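Local atomic coordinates of esterase (Alcaligenes sp., PDB entry 1QLW), a protein that probably hydrolyses carboxylic esters, as a bacterial esterase built on the alpha/beta hydrolase fold. Residues 86-89 with 90-94; 303-306 with 307-310; 314-317 with 318-322. All coordinates share one frame; numbering follows the deposited sequence.

Contact 1: 86-89 with 90-94; sequences MGWD and EYFLR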
loop_
_atom_site.group_PDB
_atom_site.type_symbol
_atom_site.label_atom_id
_atom_site.label_comp_id
_atom_site.label_asym_id
_atom_site.label_seq_id
_atom_site.Cartn_x
_atom_site.Cartn_y
_atom_site.Cartn_z
ATOM N N MET A 86 14.527 -11.352 -4.603
ATOM C CA MET A 86 14.323 -11.072 -3.192
ATOM C C MET A 86 14.765 -9.640 -2.872
ATOM O O MET A 86 15.843 -9.180 -3.268
ATOM C CB MET A 86 15.179 -12.059 -2.377
ATOM C CG MET A 86 14.876 -12.007 -0.893
ATOM S SD MET A 86 15.888 -13.158 0.049
ATOM C CE MET A 86 15.296 -14.728 -0.593
ATOM N N GLY A 87 13.910 -8.956 -2.143
ATOM C CA GLY A 87 14.211 -7.602 -1.689
ATOM C C GLY A 87 14.770 -7.637 -0.266
ATOM O O GLY A 87 14.889 -8.669 0.395
ATOM N N TRP A 88 15.059 -6.428 0.225
ATOM C CA TRP A 88 15.619 -6.307 1.557
ATOM C C TRP A 88 14.625 -6.678 2.639
ATOM O O TRP A 88 15.047 -7.195 3.683
ATOM C CB TRP A 88 16.164 -4.912 1.820
ATOM C CG TRP A 88 17.466 -4.598 1.153
ATOM C CD1 TRP A 88 18.183 -5.352 0.268
ATOM C CD2 TRP A 88 18.205 -3.386 1.319
ATOM N NE1 TRP A 88 19.319 -4.691 -0.126
ATOM C CE2 TRP A 88 19.367 -3.480 0.528
ATOM C CE3 TRP A 88 18.016 -2.225 2.086
ATOM C CZ2 TRP A 88 20.309 -2.459 0.445
ATOM C CZ3 TRP A 88 18.965 -1.217 1.993
ATOM C CH2 TRP A 88 20.098 -1.341 1.180
ATOM N N ASP A 89 13.338 -6.420 2.461
ATOM C CA ASP A 89 12.393 -6.817 3.507
ATOM C C ASP A 89 12.465 -8.316 3.794
ATOM O O ASP A 89 12.724 -8.759 4.916
ATOM C CB ASP A 89 11.043 -6.372 2.986
ATOM C CG ASP A 89 9.978 -6.671 3.964
ATOM O OD1 ASP A 89 10.224 -6.914 5.155
ATOM O OD2 ASP A 89 8.829 -6.636 3.466
ATOM N N GLU A 90 12.319 -9.139 2.742
ATOM C CA GLU A 90 12.389 -10.580 2.901
ATOM C C GLU A 90 13.768 -11.018 3.363
ATOM O O GLU A 90 13.898 -11.907 4.210
ATOM C CB GLU A 90 12.055 -11.264 1.572
ATOM C CG GLU A 90 12.124 -12.776 1.675
ATOM C CD GLU A 90 11.737 -13.556 0.455
ATOM O OE1 GLU A 90 11.250 -12.964 -0.525
ATOM O OE2 GLU A 90 11.935 -14.797 0.468
ATOM N N TYR A 91 14.819 -10.418 2.826
ATOM C CA TYR A 91 16.174 -10.808 3.212
ATOM C C TYR A 91 16.409 -10.542 4.692
ATOM O O TYR A 91 16.956 -11.382 5.418
ATOM C CB TYR A 91 17.207 -10.086 2.364
ATOM C CG TYR A 91 18.599 -10.620 2.546
ATOM C CD1 TYR A 91 18.907 -11.915 2.175
ATOM C CD2 TYR A 91 19.624 -9.825 3.011
ATOM C CE1 TYR A 91 20.204 -12.391 2.257
ATOM C CE2 TYR A 91 20.922 -10.273 3.111
ATOM C CZ TYR A 91 21.213 -11.564 2.715
ATOM O OH TYR A 91 22.497 -12.055 2.764
ATOM N N PHE A 92 15.975 -9.369 5.170
ATOM C CA PHE A 92 16.156 -9.033 6.576
ATOM C C PHE A 92 15.413 -10.029 7.460
ATOM O O PHE A 92 15.946 -10.464 8.492
ATOM C CB PHE A 92 15.685 -7.608 6.856
ATOM C CG PHE A 92 16.549 -6.517 6.292
ATOM C CD1 PHE A 92 17.691 -6.726 5.547
ATOM C CD2 PHE A 92 16.199 -5.202 6.520
ATOM C CE1 PHE A 92 18.442 -5.685 5.051
ATOM C CE2 PHE A 92 16.952 -4.141 6.038
ATOM C CZ PHE A 92 18.085 -4.387 5.298
ATOM N N LEU A 93 14.198 -10.410 7.065
ATOM C CA LEU A 93 13.438 -11.417 7.816
ATOM C C LEU A 93 14.203 -12.732 7.877
ATOM O O LEU A 93 14.301 -13.372 8.932
ATOM C CB LEU A 93 12.088 -11.663 7.141
ATOM C CG LEU A 93 11.135 -10.492 7.184
ATOM C CD1 LEU A 93 9.955 -10.732 6.271
ATOM C CD2 LEU A 93 10.658 -10.263 8.607
ATOM N N ARG A 94 14.775 -13.156 6.747
ATOM C CA ARG A 94 15.538 -14.397 6.660
ATOM C C ARG A 94 16.814 -14.336 7.485
ATOM O O ARG A 94 17.307 -15.359 7.963
ATOM C CB ARG A 94 15.828 -14.743 5.201
ATOM C CG ARG A 94 14.582 -15.194 4.461
ATOM C CD ARG A 94 14.886 -15.501 3.003
ATOM N NE ARG A 94 13.698 -15.979 2.300
ATOM C CZ ARG A 94 13.304 -17.245 2.264
ATOM N NH1 ARG A 94 13.978 -18.200 2.887
ATOM N NH2 ARG A 94 12.186 -17.534 1.620
HETATM O O HOH W 1 11.104 -10.500 -1.723
#

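Contact 2: 303-306 with 307-310; sequences DRNN and LQVA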
loop_
_atom_site.group_PDB
_atom_site.type_symbol
_atom_site.label_atom_id
_atom_site.label_comp_id
_atom_site.label_asym_id
_atom_site.label_seq_id
_atom_site.Cartn_x
_atom_site.Cartn_y
_atom_site.Cartn_z
ATOM N N ASP A 303 19.161 -3.246 -6.713
ATOM C CA ASP A 303 20.239 -3.541 -7.636
ATOM C C ASP A 303 20.552 -5.031 -7.664
ATOM O O ASP A 303 20.153 -5.807 -6.790
ATOM C CB ASP A 303 21.463 -2.701 -7.261
ATOM C CG ASP A 303 21.469 -1.253 -7.738
ATOM O OD1 ASP A 303 20.597 -0.870 -8.530
ATOM O OD2 ASP A 303 22.391 -0.537 -7.270
ATOM N N ARG A 304 21.313 -5.462 -8.677
ATOM C CA ARG A 304 21.627 -6.874 -8.852
ATOM C C ARG A 304 22.459 -7.430 -7.704
ATOM O O ARG A 304 22.399 -8.625 -7.422
ATOM C CB ARG A 304 22.291 -7.092 -10.208
ATOM C CG ARG A 304 21.334 -6.894 -11.375
ATOM C CD ARG A 304 22.008 -7.185 -12.714
ATOM N NE ARG A 304 23.131 -6.315 -12.999
ATOM C CZ ARG A 304 24.427 -6.543 -12.858
ATOM N NH1 ARG A 304 24.889 -7.708 -12.422
ATOM N NH2 ARG A 304 25.281 -5.587 -13.197
ATOM N N ASN A 305 23.272 -6.599 -7.066
ATOM C CA ASN A 305 24.069 -6.981 -5.910
ATOM C C ASN A 305 23.401 -6.460 -4.633
ATOM O O ASN A 305 24.082 -6.265 -3.623
ATOM C CB ASN A 305 25.503 -6.455 -6.030
ATOM C CG ASN A 305 25.539 -4.956 -5.908
ATOM O OD1 ASN A 305 24.559 -4.264 -6.198
ATOM N ND2 ASN A 305 26.657 -4.397 -5.470
ATOM N N ASN A 306 22.064 -6.385 -4.607
ATOM C CA ASN A 306 21.402 -5.844 -3.428
ATOM C C ASN A 306 21.669 -6.647 -2.178
ATOM O O ASN A 306 21.631 -6.040 -1.090
ATOM C CB ASN A 306 19.912 -5.642 -3.665
ATOM C CG ASN A 306 19.095 -6.901 -3.818
ATOM O OD1 ASN A 306 19.594 -7.938 -4.252
ATOM N ND2 ASN A 306 17.807 -6.800 -3.477
ATOM N N LEU A 307 21.888 -7.950 -2.249
ATOM C CA LEU A 307 22.126 -8.722 -1.025
ATOM C C LEU A 307 23.549 -8.528 -0.517
ATOM O O LEU A 307 23.779 -8.613 0.697
ATOM C CB LEU A 307 21.779 -10.195 -1.219
ATOM C CG LEU A 307 20.362 -10.454 -1.746
ATOM C CD1 LEU A 307 20.053 -11.937 -1.697
ATOM C CD2 LEU A 307 19.311 -9.677 -0.966
ATOM N N GLN A 308 24.505 -8.255 -1.412
ATOM C CA GLN A 308 25.855 -7.889 -1.009
ATOM C C GLN A 308 25.796 -6.582 -0.201
ATOM O O GLN A 308 26.438 -6.430 0.843
ATOM C CB GLN A 308 26.739 -7.702 -2.233
ATOM C CG GLN A 308 28.175 -7.324 -1.931
ATOM C CD GLN A 308 29.030 -7.086 -3.142
ATOM O OE1 GLN A 308 30.242 -7.388 -3.117
ATOM N NE2 GLN A 308 28.480 -6.542 -4.197
ATOM N N VAL A 309 25.028 -5.607 -0.703
ATOM C CA VAL A 309 24.874 -4.327 -0.006
ATOM C C VAL A 309 24.168 -4.549 1.320
ATOM O O VAL A 309 24.567 -4.017 2.371
ATOM C CB VAL A 309 24.163 -3.300 -0.887
ATOM C CG1 VAL A 309 23.964 -1.998 -0.115
ATOM C CG2 VAL A 309 24.921 -3.060 -2.185
ATOM N N ALA A 310 23.109 -5.360 1.313
ATOM C CA ALA A 310 22.398 -5.650 2.559
ATOM C C ALA A 310 23.328 -6.264 3.603
ATOM O O ALA A 310 23.250 -5.911 4.789
ATOM C CB ALA A 310 21.218 -6.577 2.315
HETATM O O HOH W 2 22.428 -9.662 -4.577
#

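Contact 3: 314-317 with 318-322; sequences LDWI and GRNTA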
loop_
_atom_site.group_PDB
_atom_site.type_symbol
_atom_site.label_atom_id
_atom_site.label_comp_id
_atom_site.label_asym_id
_atom_site.label_seq_id
_atom_site.Cartn_x
_atom_site.Cartn_y
_atom_site.Cartn_z
ATOM N N LEU A 314 23.794 -4.981 7.353
ATOM C CA LEU A 314 23.450 -5.840 8.484
ATOM C C LEU A 314 24.650 -6.127 9.377
ATOM O O LEU A 314 24.525 -6.189 10.599
ATOM C CB LEU A 314 22.798 -7.136 8.010
ATOM C CG LEU A 314 21.451 -6.982 7.308
ATOM C CD1 LEU A 314 20.981 -8.327 6.785
ATOM C CD2 LEU A 314 20.410 -6.370 8.239
ATOM N N ASP A 315 25.826 -6.270 8.764
ATOM C CA ASP A 315 27.056 -6.449 9.546
ATOM C C ASP A 315 27.269 -5.236 10.445
ATOM O O ASP A 315 27.585 -5.356 11.633
ATOM C CB ASP A 315 28.266 -6.651 8.643
ATOM C CG ASP A 315 29.589 -6.641 9.380
ATOM O OD1 ASP A 315 29.934 -7.655 10.021
ATOM O OD2 ASP A 315 30.297 -5.611 9.336
ATOM N N TRP A 316 27.074 -4.036 9.903
ATOM C CA TRP A 316 27.203 -2.813 10.682
ATOM C C TRP A 316 26.155 -2.765 11.783
ATOM O O TRP A 316 26.480 -2.443 12.933
ATOM C CB TRP A 316 27.132 -1.587 9.770
ATOM C CG TRP A 316 27.263 -0.296 10.535
ATOM C CD1 TRP A 316 28.405 0.393 10.782
ATOM C CD2 TRP A 316 26.213 0.444 11.161
ATOM N NE1 TRP A 316 28.137 1.515 11.522
ATOM C CE2 TRP A 316 26.800 1.568 11.785
ATOM C CE3 TRP A 316 24.821 0.265 11.247
ATOM C CZ2 TRP A 316 26.043 2.497 12.487
ATOM C CZ3 TRP A 316 24.098 1.197 11.953
ATOM C CH2 TRP A 316 24.701 2.302 12.559
ATOM N N ILE A 317 24.907 -3.112 11.460
ATOM C CA ILE A 317 23.862 -3.083 12.484
ATOM C C ILE A 317 24.210 -4.030 13.622
ATOM O O ILE A 317 24.115 -3.665 14.791
ATOM C CB ILE A 317 22.489 -3.442 11.901
ATOM C CG1 ILE A 317 22.020 -2.328 10.959
ATOM C CG2 ILE A 317 21.488 -3.670 13.026
ATOM C CD1 ILE A 317 20.754 -2.643 10.187
ATOM N N GLY A 318 24.708 -5.223 13.295
ATOM C CA GLY A 318 25.084 -6.191 14.323
ATOM C C GLY A 318 26.193 -5.682 15.224
ATOM O O GLY A 318 26.200 -5.959 16.426
ATOM N N ARG A 319 27.145 -4.929 14.693
ATOM C CA ARG A 319 28.245 -4.383 15.473
ATOM C C ARG A 319 27.830 -3.177 16.300
ATOM O O ARG A 319 28.529 -2.819 17.252
ATOM C CB ARG A 319 29.421 -4.009 14.566
ATOM C CG ARG A 319 30.144 -5.195 13.955
ATOM C CD ARG A 319 31.338 -4.731 13.126
ATOM N NE ARG A 319 30.920 -4.379 11.775
ATOM C CZ ARG A 319 31.144 -3.247 11.135
ATOM N NH1 ARG A 319 31.817 -2.271 11.725
ATOM N NH2 ARG A 319 30.684 -3.078 9.906
ATOM N N ASN A 320 26.734 -2.510 15.976
ATOM C CA ASN A 320 26.359 -1.256 16.598
ATOM C C ASN A 320 25.050 -1.324 17.356
ATOM O O ASN A 320 24.423 -0.315 17.664
ATOM C CB ASN A 320 26.288 -0.161 15.515
ATOM C CG ASN A 320 27.694 0.194 15.081
ATOM O OD1 ASN A 320 28.337 0.996 15.761
ATOM N ND2 ASN A 320 28.221 -0.403 14.032
ATOM N N THR A 321 24.630 -2.534 17.672
ATOM C CA THR A 321 23.430 -2.804 18.434
ATOM C C THR A 321 23.850 -3.843 19.487
ATOM O O THR A 321 23.018 -4.270 20.264
ATOM C CB THR A 321 22.256 -3.401 17.642
ATOM O OG1 THR A 321 22.724 -4.584 16.979
ATOM C CG2 THR A 321 21.652 -2.438 16.643
ATOM N N ALA A 322 25.102 -4.271 19.379
ATOM C CA ALA A 322 25.722 -5.244 20.242
ATOM C C ALA A 322 25.456 -4.966 21.717
ATOM O O ALA A 322 25.959 -5.702 22.573
ATOM C CB ALA A 322 27.234 -5.282 19.998
#

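Contact 1: 86-89 with 90-94
Glu90 OE2 takes two donors from Arg94 and has the methyl of Met86 against it, CE lying 3.5 Å from OE2. Arg94 comes side-on, in the plane of its guanidinium: NE reaches OE2 at 2.8 Å and NH2 reaches the same oxygen at 3.0 Å. Both bonds land on one carboxylate oxygen, which leaves OE1 to a water 2.7 Å away. That water accepts from Gly87 N at 3.2 Å, so it links the extended Glu90 side chain to the N-cap residue of its own helix. Met86 runs straight as far as SD and bends only at chi3 (-65°), which brings CE up against Glu90 OE2 and Arg94 NE while SD sits at the edge of the Tyr91 ring, 3.9 Å from CD1, a Met-aromatic contact. With an alanine at Glu90, the Arg94 guanidinium would probably lose its carboxylate mate and be less firmly held, though NH2 still has the carbonyl of Gly11, and the water would lose its acceptor. On another side of the helix, Trp88 and Phe92 lie side by side with planes 24° apart, slid so that the rings barely overlap; Trp88 CB sits over the Phe92 face, 4.2 Å from its centroid. Helix 88-94, which these residues make up from the N-cap on, forms the crossover of a beta-alpha-beta unit between parallel strands 65-68 and 99-103, as expected in an alpha/beta hydrolase.

Contact 2: 303-306 with 307-310
Helix 306-319 starts here, entered through a type I beta turn from Asp303 to Asn306, and its N-cap residue Asn305 passes its carbonyl O to Val309 N at 3.1 Å, met nearly along the C=O axis. The turn itself is closed by Asn306 N to Asp303 O at 3.0 Å. The next helical bond follows at once, Ala310 N to Asn306 O at 2.9 Å, and the same carbonyl also receives the indole NE1 of Trp88 from helix 88-94. Asn305 does not cap with its side chain. Its CG stands between the backbone N and the carbonyl carbon (chi1 69°), OD1 is bonded to Asn296, and ND2 comes to 3.9 Å from CG2 of Val309. Gln308 presses its CB to 3.3 Å from Asn305 O. Asn306 has the same first torsion, and its OD1 lies alongside Leu307, 3.6 Å from CG, while ND2 is spent on the carbonyls of Met301 and Met86. A water takes part in the opening turn: it accepts from Leu307 N at 2.9 Å and donates to Arg304 O at 3.0 Å. Leu307 and Ala310 turn their side chains to Tyr91, and Val309 joins Ala310 against Trp88. The chemistry implies a helix start whose amide at Leu307 is answered by water, while the asparagine amides brace the incoming loop internally, through Asn296 and Met301, and join it to Met86 ahead of helix 88-94.

Contact 3: 314-317 with 318-322
Trp316 and Asn320 lie stacked, the indole and the amide with planes 23° apart, and the amide nitrogen comes in over one face of the ring toward its rim. Asn320 ND2 is 3.3 Å from CE2 of Trp316, and further out Asn320 CB sits over the six-membered ring, 4.0 Å from the centroid and close to the normal, a CH-pi contact. ND2 also donates to the backbone O of Trp316 at 2.9 Å, with that oxygen in the amide plane. This bond fixes the amide against the ring, while OD1 is bonded to Lys282. One residue back, Asp315 and Arg319 cross obliquely on the exposed side, carboxylate and guanidinium planes 35° apart. Arg319 bends at chi3 (-85°), which swings its guanidinium back to Asp315, and NH2 and NE both grip OD2, at 2.6 Å and 2.8 Å, from the same face of the carboxylate. The CA of Trp316 lies over one face of that guanidinium, 3.6 Å from NH2. The third pair is Ile317 and Thr321. Thr321 OG1 donates to the carbonyl O of Ile317 at 2.8 Å, and Asn320 N donates to it at 3.1 Å from the opposite face of the carbonyl plane. The two CG2 methyls meet beside this doubly accepting oxygen, on the flank facing strand 200-205. Two carbonyls at the end of the helix are thus answered by groups from the residues that leave it: Trp316 O by an amide, Ile317 O by a hydroxyl and a backbone N-H. With Lys282 on its oxygen, the Asn320 amide would probably be polarised so that ND2 becomes a better donor to that carbonyl and a more positive neighbour for the indole face.

In the fold
Contacts 2 and 3 are the two ends of helix 306-319, and contact 1 is the short helix 88-94 that packs against it. Contacts 1 and 2 are buried and meet directly: Ala310 CB lies 3.7 Å from Tyr91 CD2. Contact 3 is partly exposed and touches contact 1 through Leu314, whose CD2 lies 3.8 Å from Phe92 CE1. The chemistry follows position. The helix start in contact 2 relies on asparagines and water, with no charged pair between its segments; the helix end in contact 3 uses side chains to answer carbonyls; and contacts 1 and 3 each carry an acid-arginine pair four residues apart.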